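Local coordinates for protein phosphoribosylaminoimidazole carboxylase, ATPase subunit (Thermotoga maritima, PDB 3AX6) that probably catalyses the ATP-dependent joining of bicarbonate to 5-aminoimidazole ribonucleotide, giving N5-carboxyaminoimidazole ribonucleotide in purine biosynthesis, at residues 123-128 with 156-161; 133-138 with 166-171; 314-319 with 368-373. All blocks are in the same frame, centred on the assembly; numbering follows the deposited sequence.

Interaction 1. Residues 123-128 with 156-161; sequences DLESDV and KDLENA
Leu-158 CD1 lies on one side of the Glu-125 carboxylate plane, displaced toward Glu-125 CG, which it touches at 3.6 Å, with Glu-125 CD 4.1 Å away. The extended Glu-125 chain crosses the leucine at about a right angle and meets it mainly with its CB and CG. Two further flat groups shape the start of helix 124-129, which packs on the small antiparallel sheet of the ATP-grasp domain. Asp-123 is the N-cap: its OD2 accepts Ser-126 N from above the carboxylate plane. Asp-127 OD2 in turn takes Asp-123 N, also from above its plane, at 2.8 Å, while its OD1 forms a salt bridge with Lys-119.

The contact with the loop 156-161 itself is apolar. Leu-158 is its hub and splits its two methyls: CD1 goes to Glu-125, and CD2 approaches Val-128 CG2 at 3.9 Å, the two side chains sliding past each other in opposite directions. With CG anti to the backbone N (chi1 -176°), Leu-124 reaches out from the first turn and brings CD2 up to the methyl of Ala-161, with Leu-158 O on the same side of CD2 at 4.0 Å. Beneath, Leu-124 and Ala-161 both rest on Gln-137, and Val-128 on Val-135. The tightest touch joins Leu-124 CD2 to Ala-161 CB at 3.5 Å.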
loop_
_atom_site.group_PDB
_atom_site.type_symbol
_atom_site.label_atom_id
_atom_site.label_comp_id
_atom_site.label_asym_id
_atom_site.label_seq_id
_atom_site.Cartn_x
_atom_site.Cartn_y
_atom_site.Cartn_z
ATOM N N ASP A 123 3.454 49.109 -12.523
ATOM C CA ASP A 123 4.005 50.113 -11.621
ATOM C C ASP A 123 3.458 49.774 -10.237
ATOM O O ASP A 123 2.322 50.116 -9.912
ATOM C CB ASP A 123 3.555 51.511 -12.032
ATOM C CG ASP A 123 4.246 52.591 -11.235
ATOM O OD1 ASP A 123 5.490 52.656 -11.297
ATOM O OD2 ASP A 123 3.550 53.367 -10.546
ATOM N N LEU A 124 4.271 49.093 -9.436
ATOM C CA LEU A 124 3.869 48.657 -8.102
ATOM C C LEU A 124 3.011 49.634 -7.316
ATOM O O LEU A 124 1.858 49.342 -6.998
ATOM C CB LEU A 124 5.098 48.301 -7.263
ATOM C CG LEU A 124 4.752 47.747 -5.876
ATOM C CD1 LEU A 124 4.112 46.378 -6.026
ATOM C CD2 LEU A 124 6.000 47.661 -5.023
ATOM N N GLU A 125 3.577 50.792 -6.999
ATOM C CA GLU A 125 2.865 51.795 -6.220
ATOM C C GLU A 125 1.552 52.248 -6.835
ATOM O O GLU A 125 0.545 52.321 -6.145
ATOM C CB GLU A 125 3.760 53.008 -5.967
ATOM C CG GLU A 125 3.208 53.958 -4.915
ATOM C CD GLU A 125 4.245 54.947 -4.417
ATOM O OE1 GLU A 125 3.925 55.719 -3.487
ATOM O OE2 GLU A 125 5.377 54.956 -4.950
ATOM N N SER A 126 1.550 52.548 -8.127
ATOM C CA SER A 126 0.325 52.994 -8.781
ATOM C C SER A 126 -0.723 51.887 -8.863
ATOM O O SER A 126 -1.912 52.138 -8.660
ATOM C CB SER A 126 0.630 53.515 -10.187
ATOM O OG SER A 126 -0.552 53.967 -10.832
ATOM N N ASP A 127 -0.284 50.666 -9.162
ATOM C CA ASP A 127 -1.204 49.540 -9.275
ATOM C C ASP A 127 -1.896 49.188 -7.963
ATOM O O ASP A 127 -3.115 49.013 -7.931
ATOM C CB ASP A 127 -0.484 48.303 -9.822
ATOM C CG ASP A 127 -0.165 48.420 -11.303
ATOM O OD1 ASP A 127 -1.036 48.881 -12.068
ATOM O OD2 ASP A 127 0.951 48.034 -11.702
ATOM N N VAL A 128 -1.130 49.076 -6.883
ATOM C CA VAL A 128 -1.720 48.750 -5.590
ATOM C C VAL A 128 -2.772 49.791 -5.236
ATOM O O VAL A 128 -3.836 49.454 -4.719
ATOM C CB VAL A 128 -0.658 48.709 -4.461
ATOM C CG1 VAL A 128 0.289 47.545 -4.674
ATOM C CG2 VAL A 128 0.118 50.008 -4.425
ATOM N N LYS A 156 3.814 51.942 3.779
ATOM C CA LYS A 156 5.045 51.449 4.384
ATOM C C LYS A 156 5.478 50.093 3.843
ATOM O O LYS A 156 6.672 49.839 3.677
ATOM C CB LYS A 156 4.892 51.354 5.908
ATOM C CG LYS A 156 4.935 52.689 6.649
ATOM C CD LYS A 156 6.297 53.386 6.537
ATOM C CE LYS A 156 7.444 52.590 7.177
ATOM N NZ LYS A 156 7.872 51.398 6.379
ATOM N N ASP A 157 4.514 49.221 3.567
ATOM C CA ASP A 157 4.840 47.895 3.074
ATOM C C ASP A 157 5.352 47.864 1.640
ATOM O O ASP A 157 5.931 46.867 1.212
ATOM C CB ASP A 157 3.637 46.960 3.231
ATOM C CG ASP A 157 3.324 46.662 4.685
ATOM O OD1 ASP A 157 4.210 46.877 5.537
ATOM O OD2 ASP A 157 2.204 46.206 4.982
ATOM N N LEU A 158 5.163 48.950 0.898
ATOM C CA LEU A 158 5.645 48.983 -0.479
ATOM C C LEU A 158 7.174 48.918 -0.545
ATOM O O LEU A 158 7.745 48.555 -1.580
ATOM C CB LEU A 158 5.139 50.236 -1.193
ATOM C CG LEU A 158 3.626 50.308 -1.426
ATOM C CD1 LEU A 158 3.305 51.521 -2.283
ATOM C CD2 LEU A 158 3.143 49.041 -2.116
ATOM N N GLU A 159 7.833 49.259 0.560
ATOM C CA GLU A 159 9.294 49.234 0.630
ATOM C C GLU A 159 9.817 47.814 0.755
ATOM O O GLU A 159 10.885 47.487 0.234
ATOM C CB GLU A 159 9.793 50.054 1.823
ATOM C CG GLU A 159 10.059 51.520 1.514
ATOM C CD GLU A 159 11.142 51.705 0.462
ATOM O OE1 GLU A 159 10.882 51.429 -0.729
ATOM O OE2 GLU A 159 12.260 52.119 0.828
ATOM N N ASN A 160 9.053 46.976 1.452
ATOM C CA ASN A 160 9.421 45.581 1.671
ATOM C C ASN A 160 8.659 44.670 0.709
ATOM O O ASN A 160 8.558 43.461 0.925
ATOM C CB ASN A 160 9.108 45.188 3.116
ATOM C CG ASN A 160 9.632 46.201 4.122
ATOM O OD1 ASN A 160 9.321 47.392 4.040
ATOM N ND2 ASN A 160 10.427 45.732 5.081
ATOM N N ALA A 161 8.122 45.258 -0.355
ATOM C CA ALA A 161 7.370 44.502 -1.344
ATOM C C ALA A 161 8.263 43.493 -2.051
ATOM O O ALA A 161 9.490 43.601 -2.016
ATOM C CB ALA A 161 6.745 45.445 -2.356
#

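Interaction 2. Residues 133-138 with 166-171; sequences FPVVQK and TYLEEF. With ADP (adenosine-5'-diphosphate), chain E.
The adenine pocket of the ATP-grasp domain is built on two antiparallel neighbours, strands 135-139 and 166-170, whose Lys-138 and Glu-169 meet at the nucleotide. Val-136 and Glu-169 form a hydrogen-bonded pair, as do Lys-138 and Tyr-167. Lys-138 runs out extended, and its NZ reaches Glu-169 OE2 (3.1 Å, a salt bridge met from above the carboxylate plane), ADP N7 (3.0 Å), ADP O1A and a water. Glu-169 OE2 also accepts ADP N6 (2.5 Å as modelled, doubtfully short), and Glu-170 O accepts the same amino group. Were Glu-169 an alanine, the Lys-138 ammonium would probably lose its carboxylate mate and adenine N6 one of its acceptors. Phe-171 lays one ring face over ADP C2, while Val-136 CG2 stands at the ring edge, 3.8 Å from Phe-171 CD1. Along its aliphatic part Lys-138 packs against Tyr-167, CB to CE1 3.4 Å. On the sheet face turned from ADP, a chi1 of 176° carries the extended Gln-137 chain to Thr-166. Its OE1 accepts Ile-162 N, and its NE2 donates to Thr-166 OG1 at 2.9 Å, the hydroxyl tilted 31° from the amide plane.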
loop_
_atom_site.group_PDB
_atom_site.type_symbol
_atom_site.label_atom_id
_atom_site.label_comp_id
_atom_site.label_asym_id
_atom_site.label_seq_id
_atom_site.Cartn_x
_atom_site.Cartn_y
_atom_site.Cartn_z
ATOM N N PHE A 133 -5.892 49.302 -0.076
ATOM C CA PHE A 133 -5.339 48.507 1.009
ATOM C C PHE A 133 -6.434 47.803 1.816
ATOM O O PHE A 133 -7.494 48.376 2.085
ATOM C CB PHE A 133 -4.503 49.394 1.937
ATOM C CG PHE A 133 -3.375 50.114 1.245
ATOM C CD1 PHE A 133 -3.480 51.466 0.934
ATOM C CD2 PHE A 133 -2.198 49.439 0.913
ATOM C CE1 PHE A 133 -2.430 52.139 0.307
ATOM C CE2 PHE A 133 -1.144 50.103 0.284
ATOM C CZ PHE A 133 -1.260 51.453 -0.018
ATOM N N PRO A 134 -6.188 46.545 2.219
ATOM C CA PRO A 134 -4.958 45.806 1.940
ATOM C C PRO A 134 -5.078 45.066 0.620
ATOM O O PRO A 134 -6.184 44.853 0.120
ATOM C CB PRO A 134 -4.876 44.847 3.110
ATOM C CG PRO A 134 -6.319 44.463 3.276
ATOM C CD PRO A 134 -7.024 45.809 3.184
ATOM N N VAL A 135 -3.938 44.680 0.059
ATOM C CA VAL A 135 -3.921 43.933 -1.193
ATOM C C VAL A 135 -2.828 42.866 -1.104
ATOM O O VAL A 135 -1.826 43.044 -0.413
ATOM C CB VAL A 135 -3.675 44.856 -2.409
ATOM C CG1 VAL A 135 -2.256 45.380 -2.401
ATOM C CG2 VAL A 135 -3.967 44.102 -3.687
ATOM N N VAL A 136 -3.033 41.750 -1.793
ATOM C CA VAL A 136 -2.070 40.658 -1.758
ATOM C C VAL A 136 -1.169 40.620 -2.984
ATOM O O VAL A 136 -1.646 40.639 -4.120
ATOM C CB VAL A 136 -2.785 39.303 -1.636
ATOM C CG1 VAL A 136 -1.772 38.197 -1.397
ATOM C CG2 VAL A 136 -3.792 39.355 -0.512
ATOM N N GLN A 137 0.137 40.576 -2.743
ATOM C CA GLN A 137 1.121 40.509 -3.816
ATOM C C GLN A 137 1.719 39.098 -3.860
ATOM O O GLN A 137 2.037 38.509 -2.824
ATOM C CB GLN A 137 2.241 41.538 -3.600
ATOM C CG GLN A 137 3.347 41.442 -4.652
ATOM C CD GLN A 137 4.563 42.299 -4.341
ATOM O OE1 GLN A 137 5.096 42.265 -3.233
ATOM N NE2 GLN A 137 5.018 43.058 -5.333
ATOM N N LYS A 138 1.864 38.561 -5.065
ATOM C CA LYS A 138 2.405 37.223 -5.241
ATOM C C LYS A 138 3.442 37.179 -6.344
ATOM O O LYS A 138 3.279 37.810 -7.385
ATOM C CB LYS A 138 1.281 36.242 -5.584
ATOM C CG LYS A 138 0.247 36.077 -4.489
ATOM C CD LYS A 138 -0.799 35.045 -4.871
ATOM C CE LYS A 138 -1.596 34.622 -3.657
ATOM N NZ LYS A 138 -2.607 33.593 -3.987
ATOM N N THR A 166 5.776 40.277 -10.193
ATOM C CA THR A 166 4.733 39.778 -9.321
ATOM C C THR A 166 3.422 40.272 -9.885
ATOM O O THR A 166 3.403 41.018 -10.857
ATOM C CB THR A 166 4.870 40.350 -7.898
ATOM O OG1 THR A 166 4.605 41.757 -7.927
ATOM C CG2 THR A 166 6.274 40.116 -7.356
ATOM N N TYR A 167 2.327 39.835 -9.285
ATOM C CA TYR A 167 1.015 40.290 -9.701
ATOM C C TYR A 167 0.267 40.554 -8.409
ATOM O O TYR A 167 0.717 40.167 -7.333
ATOM C CB TYR A 167 0.293 39.244 -10.565
ATOM C CG TYR A 167 -0.117 37.969 -9.855
ATOM C CD1 TYR A 167 0.825 36.994 -9.514
ATOM C CD2 TYR A 167 -1.453 37.732 -9.531
ATOM C CE1 TYR A 167 0.441 35.812 -8.867
ATOM C CE2 TYR A 167 -1.844 36.555 -8.884
ATOM C CZ TYR A 167 -0.894 35.602 -8.557
ATOM O OH TYR A 167 -1.287 34.446 -7.917
ATOM N N LEU A 168 -0.863 41.235 -8.511
ATOM C CA LEU A 168 -1.660 41.557 -7.343
ATOM C C LEU A 168 -3.017 40.876 -7.413
ATOM O O LEU A 168 -3.508 40.549 -8.495
ATOM C CB LEU A 168 -1.878 43.073 -7.270
ATOM C CG LEU A 168 -0.992 43.980 -6.420
ATOM C CD1 LEU A 168 0.472 43.701 -6.639
ATOM C CD2 LEU A 168 -1.322 45.419 -6.777
ATOM N N GLU A 169 -3.613 40.644 -6.252
ATOM C CA GLU A 169 -4.950 40.079 -6.202
ATOM C C GLU A 169 -5.647 40.577 -4.944
ATOM O O GLU A 169 -5.002 40.901 -3.941
ATOM C CB GLU A 169 -4.938 38.542 -6.288
ATOM C CG GLU A 169 -4.344 37.767 -5.137
ATOM C CD GLU A 169 -4.444 36.258 -5.375
ATOM O OE1 GLU A 169 -3.967 35.789 -6.429
ATOM O OE2 GLU A 169 -5.000 35.538 -4.518
ATOM N N GLU A 170 -6.968 40.671 -5.018
ATOM C CA GLU A 170 -7.760 41.167 -3.904
ATOM C C GLU A 170 -7.628 40.284 -2.676
ATOM O O GLU A 170 -7.431 39.071 -2.791
ATOM C CB GLU A 170 -9.229 41.265 -4.310
ATOM C CG GLU A 170 -9.887 39.923 -4.574
ATOM C CD GLU A 170 -11.366 40.059 -4.857
ATOM O OE1 GLU A 170 -12.059 40.702 -4.039
ATOM O OE2 GLU A 170 -11.833 39.524 -5.888
ATOM N N PHE A 171 -7.739 40.901 -1.505
ATOM C CA PHE A 171 -7.648 40.167 -0.254
ATOM C C PHE A 171 -8.944 39.400 -0.039
ATOM O O PHE A 171 -10.028 39.979 -0.059
ATOM C CB PHE A 171 -7.431 41.111 0.925
ATOM C CG PHE A 171 -7.218 40.397 2.222
ATOM C CD1 PHE A 171 -5.982 39.844 2.528
ATOM C CD2 PHE A 171 -8.268 40.227 3.116
ATOM C CE1 PHE A 171 -5.792 39.124 3.710
ATOM C CE2 PHE A 171 -8.093 39.512 4.299
ATOM C CZ PHE A 171 -6.853 38.958 4.598
HETATM P PB ADP E . 2.117 29.360 -1.517
HETATM O O1B ADP E . 1.228 28.164 -1.516
HETATM O O2B ADP E . 2.835 29.482 -0.069
HETATM O O3B ADP E . 3.269 29.173 -2.730
HETATM P PA ADP E . -0.304 30.734 -1.465
HETATM O O1A ADP E . -1.050 31.234 -2.645
HETATM O O2A ADP E . -0.859 29.256 -1.090
HETATM O O3A ADP E . 1.304 30.755 -1.831
HETATM O "O5'" ADP E . -0.532 31.781 -0.238
HETATM C "C5'" ADP E . -0.360 31.084 1.006
HETATM C "C4'" ADP E . -1.424 31.519 2.019
HETATM O "O4'" ADP E . -1.679 32.958 1.926
HETATM C "C3'" ADP E . -2.769 30.816 1.762
HETATM O "O3'" ADP E . -2.843 29.533 2.402
HETATM C "C2'" ADP E . -3.783 31.827 2.291
HETATM O "O2'" ADP E . -4.045 31.620 3.681
HETATM C "C1'" ADP E . -3.119 33.189 2.007
HETATM N N9 ADP E . -3.649 33.808 0.774
HETATM C C8 ADP E . -3.312 33.504 -0.524
HETATM N N7 ADP E . -3.982 34.245 -1.354
HETATM C C5 ADP E . -4.790 35.074 -0.661
HETATM C C6 ADP E . -5.734 36.081 -1.003
HETATM N N6 ADP E . -5.980 36.386 -2.322
HETATM N N1 ADP E . -6.384 36.734 -0.014
HETATM C C2 ADP E . -6.162 36.453 1.274
HETATM N N3 ADP E . -5.286 35.513 1.639
HETATM C C4 ADP E . -4.588 34.808 0.718
HETATM O O HOH W 1 -7.770 43.780 -1.850
HETATM O O HOH W 2 -1.903 32.009 -6.193
#

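Interaction 3. Residues 314-319 with 368-373; sequences PALIGL and LKVVSE
Ala-315 O is gripped from strand 369-372 by Val-371 N at 2.6 Å, a nearly straight bond (169°) that arrives close to the line of the carbonyl, while Val-370 CA adds a CA-H...O contact from beside it. The return bond, Ala-315 N to Val-371 O, is bent and weak. One step on, Ile-317 and Lys-369 make a second hydrogen-bonded pair, Ile-317 N to Lys-369 O and Lys-369 N to Ile-317 O each 3.0 Å and lying in the carbonyl plane. The result is a two-stranded antiparallel ribbon; the N-to-C directions of its short axes are 136° apart, well short of strictly antiparallel. Pro-314, whose nitrogen has no hydrogen to give, falls opposite Ser-372 in a non-hydrogen-bonded pair, with its CA 3.4 Å from Val-371 O.

Ile-317 carries most of the side-chain contact on one face. Its CG1 occupies the crowded position between N and carbonyl carbon (chi1 71°), which folds the branch over Lys-369. Ile-317 CG1 to Lys-369 CB, 3.3 Å, is tighter than usual packing and its exact value doubtful; CD1 lies beside the lysine methylenes. The ammonium leads away to a long, weak ion pair with Glu-307. On the other face Leu-316 CD2 meets Val-370 CG2 at 4.0 Å, the two chains crossing obliquely. Gly-318 then turns the chain with positive phi; a CB there would press on Leu-368 N and on the carbonyl of Ile-317. Leu-368 CD2 closes this end, 3.8 Å from Ile-317 O.

Gly-318 is the N-cap residue of helix 319-323. The face of Leu-316 and Val-370 lies against strands 328-332 and 343-350 through Leu-330, Phe-332 and Met-344, and Val-370 and Leu-368 also touch Leu-304 of strand 299-305. At the dimer interface Leu-316 packs on Met-23 and Leu-319 on Leu-288, both of the second subunit.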
loop_
_atom_site.group_PDB
_atom_site.type_symbol
_atom_site.label_atom_id
_atom_site.label_comp_id
_atom_site.label_asym_id
_atom_site.label_seq_id
_atom_site.Cartn_x
_atom_site.Cartn_y
_atom_site.Cartn_z
ATOM N N PRO A 314 17.689 9.692 11.625
ATOM C CA PRO A 314 16.323 9.789 12.142
ATOM C C PRO A 314 16.064 8.803 13.269
ATOM O O PRO A 314 16.623 7.707 13.284
ATOM C CB PRO A 314 15.462 9.477 10.918
ATOM C CG PRO A 314 16.362 9.782 9.750
ATOM C CD PRO A 314 17.675 9.250 10.222
ATOM N N ALA A 315 15.214 9.203 14.206
ATOM C CA ALA A 315 14.835 8.367 15.339
ATOM C C ALA A 315 13.429 8.788 15.773
ATOM O O ALA A 315 13.131 9.982 15.877
ATOM C CB ALA A 315 15.821 8.546 16.480
ATOM N N LEU A 316 12.565 7.809 16.019
ATOM C CA LEU A 316 11.193 8.089 16.410
ATOM C C LEU A 316 10.919 7.986 17.905
ATOM O O LEU A 316 11.511 7.165 18.604
ATOM C CB LEU A 316 10.252 7.138 15.680
ATOM C CG LEU A 316 10.114 7.311 14.174
ATOM C CD1 LEU A 316 9.472 6.065 13.583
ATOM C CD2 LEU A 316 9.279 8.547 13.879
ATOM N N ILE A 317 10.019 8.835 18.388
ATOM C CA ILE A 317 9.619 8.799 19.782
ATOM C C ILE A 317 8.097 8.840 19.831
ATOM O O ILE A 317 7.461 9.538 19.047
ATOM C CB ILE A 317 10.181 9.986 20.617
ATOM C CG1 ILE A 317 9.479 11.288 20.235
ATOM C CG2 ILE A 317 11.689 10.093 20.431
ATOM C CD1 ILE A 317 9.905 12.466 21.086
ATOM N N GLY A 318 7.527 8.069 20.751
ATOM C CA GLY A 318 6.085 8.023 20.910
ATOM C C GLY A 318 5.387 6.956 20.085
ATOM O O GLY A 318 4.161 6.890 20.081
ATOM N N LEU A 319 6.149 6.106 19.403
ATOM C CA LEU A 319 5.542 5.078 18.570
ATOM C C LEU A 319 4.544 4.201 19.312
ATOM O O LEU A 319 3.406 4.071 18.875
ATOM C CB LEU A 319 6.610 4.196 17.914
ATOM C CG LEU A 319 6.047 3.228 16.860
ATOM C CD1 LEU A 319 5.310 4.017 15.796
ATOM C CD2 LEU A 319 7.159 2.405 16.231
ATOM N N LEU A 368 4.047 11.560 18.649
ATOM C CA LEU A 368 4.949 11.098 17.603
ATOM C C LEU A 368 5.914 12.201 17.227
ATOM O O LEU A 368 5.493 13.309 16.907
ATOM C CB LEU A 368 4.160 10.686 16.359
ATOM C CG LEU A 368 3.908 9.193 16.178
ATOM C CD1 LEU A 368 3.158 8.949 14.875
ATOM C CD2 LEU A 368 5.240 8.458 16.181
ATOM N N LYS A 369 7.209 11.906 17.254
ATOM C CA LYS A 369 8.203 12.910 16.907
ATOM C C LYS A 369 9.457 12.329 16.274
ATOM O O LYS A 369 9.993 11.326 16.742
ATOM C CB LYS A 369 8.571 13.722 18.150
ATOM C CG LYS A 369 7.381 14.448 18.750
ATOM C CD LYS A 369 7.776 15.452 19.812
ATOM C CE LYS A 369 6.554 16.224 20.299
ATOM N NZ LYS A 369 5.810 16.850 19.163
ATOM N N VAL A 370 9.906 12.958 15.195
ATOM C CA VAL A 370 11.110 12.532 14.499
ATOM C C VAL A 370 12.266 13.299 15.115
ATOM O O VAL A 370 12.315 14.521 15.066
ATOM C CB VAL A 370 11.038 12.848 13.003
ATOM C CG1 VAL A 370 12.316 12.393 12.314
ATOM C CG2 VAL A 370 9.819 12.176 12.392
ATOM N N VAL A 371 13.192 12.555 15.701
ATOM C CA VAL A 371 14.354 13.112 16.373
ATOM C C VAL A 371 15.621 12.519 15.755
ATOM O O VAL A 371 15.557 11.821 14.744
ATOM C CB VAL A 371 14.239 12.798 17.896
ATOM C CG1 VAL A 371 15.592 12.797 18.579
ATOM C CG2 VAL A 371 13.330 13.827 18.545
ATOM N N SER A 372 16.772 12.821 16.341
ATOM C CA SER A 372 18.037 12.302 15.848
ATOM C C SER A 372 18.500 11.167 16.744
ATOM O O SER A 372 18.199 11.133 17.941
ATOM C CB SER A 372 19.104 13.392 15.854
ATOM O OG SER A 372 19.536 13.654 17.177
ATOM N N GLU A 373 19.243 10.243 16.153
ATOM C CA GLU A 373 19.779 9.107 16.879
ATOM C C GLU A 373 21.073 9.561 17.560
ATOM O O GLU A 373 22.159 9.148 17.094
ATOM C CB GLU A 373 20.066 7.967 15.904
ATOM C CG GLU A 373 20.233 6.606 16.545
ATOM C CD GLU A 373 20.631 5.554 15.535
ATOM O OE1 GLU A 373 20.031 5.534 14.436
ATOM O OE2 GLU A 373 21.537 4.747 15.840
#

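Interactions 1 and 2 belong to one layered unit of the ATP-grasp domain, with centres 10 Å apart and segments that alternate along the chain. Interaction 1 covers the sheet face turned from the nucleotide, and the two touch directly, Val-128 CG1 standing 3.4 Å from Leu-168 CD2. Its chemistry is methyl packing, partly buried; interaction 2 is buried, with backbone pairing and a charged cluster gathered round ADP. Interaction 3 lies about 40 Å between centres from interaction 2, at the surface and away from the annotated sites. It too pairs antiparallel strands, but its side chains are mostly apolar and some pack on the second subunit rather than on a ligand.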